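Glycerol trinitrate reductase (Agrobacterium tumefaciens, PDB 5EPD) probably acts as an FMN-dependent oxidoreductase of the Old Yellow Enzyme family that reduces glycerol trinitrate, here crystallised without its flavin. Local coordinates at residues L73-A78 / I279-V284. Sequence-based numbering, arbitrary orientation.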
ATOM      1  N   LEU A  73     -10.608  -0.391   8.961  1.00 31.29           N
ATOM      2  CA  LEU A  73      -9.151  -0.475   8.895  1.00 31.37           C
ATOM      3  C   LEU A  73      -8.626   0.594   7.948  1.00 31.86           C
ATOM      4  O   LEU A  73      -9.170   0.779   6.832  1.00 31.53           O
ATOM      5  CB  LEU A  73      -8.713  -1.866   8.390  1.00 31.67           C
ATOM      6  CG  LEU A  73      -7.203  -2.135   8.241  1.00 32.11           C
ATOM      7  CD1 LEU A  73      -6.492  -2.213   9.586  1.00 32.63           C
ATOM      8  CD2 LEU A  73      -6.938  -3.405   7.449  1.00 31.55           C
ATOM      9  N   ILE A  74      -7.579   1.298   8.385  1.00 29.16           N
ATOM     10  CA  ILE A  74      -6.866   2.240   7.526  1.00 27.76           C
ATOM     11  C   ILE A  74      -5.569   1.602   7.077  1.00 27.34           C
ATOM     12  O   ILE A  74      -4.809   1.088   7.903  1.00 26.15           O
ATOM     13  CB  ILE A  74      -6.507   3.549   8.258  1.00 27.14           C
ATOM     14  CG1 ILE A  74      -7.754   4.307   8.632  1.00 25.18           C
ATOM     15  CG2 ILE A  74      -5.616   4.431   7.377  1.00 27.99           C
ATOM     16  CD1 ILE A  74      -7.477   5.497   9.551  1.00 26.43           C
ATOM     17  N   ILE A  75      -5.311   1.627   5.774  1.00 27.06           N
ATOM     18  CA  ILE A  75      -3.966   1.310   5.287  1.00 27.40           C
ATOM     19  C   ILE A  75      -3.270   2.642   5.043  1.00 25.83           C
ATOM     20  O   ILE A  75      -3.748   3.479   4.256  1.00 25.15           O
ATOM     21  CB  ILE A  75      -3.924   0.528   3.947  1.00 28.21           C
ATOM     22  CG1 ILE A  75      -4.996  -0.561   3.861  1.00 28.09           C
ATOM     23  CG2 ILE A  75      -2.522  -0.045   3.747  1.00 27.45           C
ATOM     24  CD1 ILE A  75      -4.665  -1.780   4.683  1.00 29.83           C
ATOM     25  N   SER A  76      -2.149   2.854   5.707  1.00 25.15           N
ATOM     26  CA  SER A  76      -1.410   4.100   5.516  1.00 24.59           C
ATOM     27  C   SER A  76      -0.960   4.233   4.083  1.00 24.01           C
ATOM     28  O   SER A  76      -0.873   3.247   3.333  1.00 22.82           O
ATOM     29  CB  SER A  76      -0.133   4.123   6.333  1.00 24.13           C
ATOM     30  OG  SER A  76       0.834   3.240   5.751  1.00 23.12           O
ATOM     31  N   GLU A  77      -0.662   5.474   3.747  1.00 23.32           N
ATOM     32  CA  GLU A  77       0.126   5.820   2.592  1.00 24.39           C
ATOM     33  C   GLU A  77       1.351   4.935   2.515  1.00 24.27           C
ATOM     34  O   GLU A  77       1.948   4.564   3.548  1.00 24.08           O
ATOM     35  CB  GLU A  77       0.573   7.276   2.696  1.00 25.12           C
ATOM     36  CG  GLU A  77       1.342   7.608   3.989  1.00 25.14           C
ATOM     37  CD  GLU A  77       1.311   9.101   4.314  1.00 26.04           C
ATOM     38  OE1 GLU A  77       0.550   9.548   5.218  1.00 25.19           O
ATOM     39  OE2 GLU A  77       2.072   9.838   3.655  1.00 26.70           O
ATOM     40  N   ALA A  78       1.712   4.584   1.289  1.00 24.32           N
ATOM     41  CA  ALA A  78       2.968   3.881   1.044  1.00 25.42           C
ATOM     42  C   ALA A  78       4.136   4.646   1.706  1.00 26.10           C
ATOM     43  O   ALA A  78       4.252   5.874   1.559  1.00 23.93           O
ATOM     44  CB  ALA A  78       3.210   3.737  -0.449  1.00 24.87           C
ATOM     45  N   ILE A 279      -0.201 -15.958   6.069  1.00 39.73           N
ATOM     46  CA  ILE A 279      -0.412 -14.530   6.318  1.00 38.94           C
ATOM     47  C   ILE A 279      -1.890 -14.192   6.455  1.00 37.77           C
ATOM     48  O   ILE A 279      -2.770 -14.848   5.869  1.00 37.81           O
ATOM     49  CB  ILE A 279       0.253 -13.597   5.272  1.00 38.08           C
ATOM     50  CG1 ILE A 279      -0.160 -13.970   3.859  1.00 37.17           C
ATOM     51  CG2 ILE A 279       1.776 -13.607   5.414  1.00 39.19           C
ATOM     52  CD1 ILE A 279       0.160 -12.885   2.867  1.00 38.60           C
ATOM     53  N   ALA A 280      -2.133 -13.155   7.252  1.00 37.34           N
ATOM     54  CA  ALA A 280      -3.479 -12.677   7.572  1.00 36.13           C
ATOM     55  C   ALA A 280      -4.341 -12.314   6.343  1.00 36.18           C
ATOM     56  O   ALA A 280      -5.534 -12.590   6.341  1.00 35.41           O
ATOM     57  CB  ALA A 280      -3.391 -11.478   8.510  1.00 35.63           C
ATOM     58  N   TYR A 281      -3.763 -11.690   5.314  1.00 35.21           N
ATOM     59  CA  TYR A 281      -4.586 -11.260   4.187  1.00 34.61           C
ATOM     60  C   TYR A 281      -3.838 -10.920   2.912  1.00 33.99           C
ATOM     61  O   TYR A 281      -2.672 -10.526   2.939  1.00 32.95           O
ATOM     62  CB  TYR A 281      -5.447 -10.051   4.593  1.00 34.11           C
ATOM     63  CG  TYR A 281      -4.735  -8.712   4.666  1.00 33.42           C
ATOM     64  CD1 TYR A 281      -4.430  -7.996   3.516  1.00 33.27           C
ATOM     65  CD2 TYR A 281      -4.412  -8.140   5.898  1.00 34.88           C
ATOM     66  CE1 TYR A 281      -3.805  -6.754   3.587  1.00 36.11           C
ATOM     67  CE2 TYR A 281      -3.804  -6.887   5.984  1.00 34.38           C
ATOM     68  CZ  TYR A 281      -3.502  -6.199   4.826  1.00 34.11           C
ATOM     69  OH  TYR A 281      -2.892  -4.971   4.896  1.00 31.59           O
ATOM     70  N   ILE A 282      -4.549 -11.067   1.793  1.00 33.47           N
ATOM     71  CA  ILE A 282      -4.131 -10.480   0.534  1.00 33.36           C
ATOM     72  C   ILE A 282      -5.090  -9.342   0.185  1.00 31.52           C
ATOM     73  O   ILE A 282      -6.281  -9.379   0.496  1.00 27.54           O
ATOM     74  CB  ILE A 282      -4.030 -11.508  -0.633  1.00 35.82           C
ATOM     75  CG1 ILE A 282      -5.359 -12.245  -0.867  1.00 36.65           C
ATOM     76  CG2 ILE A 282      -2.887 -12.495  -0.374  1.00 37.82           C
ATOM     77  CD1 ILE A 282      -5.343 -13.149  -2.078  1.00 38.36           C
ATOM     78  N   HIS A 283      -4.530  -8.323  -0.455  1.00 32.31           N
ATOM     79  CA  HIS A 283      -5.253  -7.118  -0.854  1.00 31.41           C
ATOM     80  C   HIS A 283      -5.075  -6.997  -2.377  1.00 31.27           C
ATOM     81  O   HIS A 283      -3.976  -6.722  -2.882  1.00 30.83           O
ATOM     82  CB  HIS A 283      -4.645  -5.917  -0.106  1.00 31.21           C
ATOM     83  CG  HIS A 283      -5.337  -4.612  -0.343  1.00 30.90           C
ATOM     84  ND1 HIS A 283      -5.109  -3.511   0.455  1.00 30.99           N
ATOM     85  CD2 HIS A 283      -6.253  -4.227  -1.266  1.00 31.12           C
ATOM     86  CE1 HIS A 283      -5.853  -2.502   0.033  1.00 32.40           C
ATOM     87  NE2 HIS A 283      -6.554  -2.910  -1.013  1.00 33.08           N
ATOM     88  N   VAL A 284      -6.151  -7.201  -3.112  1.00 30.16           N
ATOM     89  CA  VAL A 284      -6.036  -7.343  -4.550  1.00 32.81           C
ATOM     90  C   VAL A 284      -6.682  -6.149  -5.244  1.00 32.57           C
ATOM     91  O   VAL A 284      -7.877  -5.868  -5.049  1.00 32.06           O
ATOM     92  CB  VAL A 284      -6.641  -8.689  -5.053  1.00 34.62           C
ATOM     93  CG1 VAL A 284      -6.466  -8.837  -6.566  1.00 34.78           C
ATOM     94  CG2 VAL A 284      -5.996  -9.872  -4.319  1.00 35.31           C
TER
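Ile75 and Tyr281 meet inside the TIM barrel of this Old Yellow Enzyme relative, reaching from opposite directions across its interior. The strands, 73-80 and 281-284, are the second and sixth of the eight parallel strands, four places apart in the closed sheet. Even the nearest alpha carbons, CA of Ile75 and CA of His283, lie 10.5 Å apart, and no hydrogen bond joins the two segments, so side chains alone bridge the gap.

The main touch is between Ile75 CD1 and Tyr281 OH, at 3.7 Å, a van der Waals approach of a methyl to the phenol oxygen. In Ile75, CG1 lies opposite the carbonyl carbon (chi1 -41°), and a folded second torsion (chi2 -76°) turns CD1 toward the phenol. Tyr281 carries its ring between its own backbone N and carbonyl carbon (chi1 77°); the rim of that ring has the backbone N of His283 in its plane.

The imidazole of His283 adds a looser contact: Ile75 CG1 sits 4.4 Å from His283 CE1, at the ring edge and near its plane. Thus the two carbons of one isoleucine branch are shared between two aromatic residues of the opposing strand.

The polar ends have a common partner on strand 193-196, the fourth of the barrel. Within the buried interior this ties the two aromatic side chains to a single carboxylate: both Tyr281 OH and His283 ND1 are hydrogen-bonded to the one oxygen OE2 of Glu194.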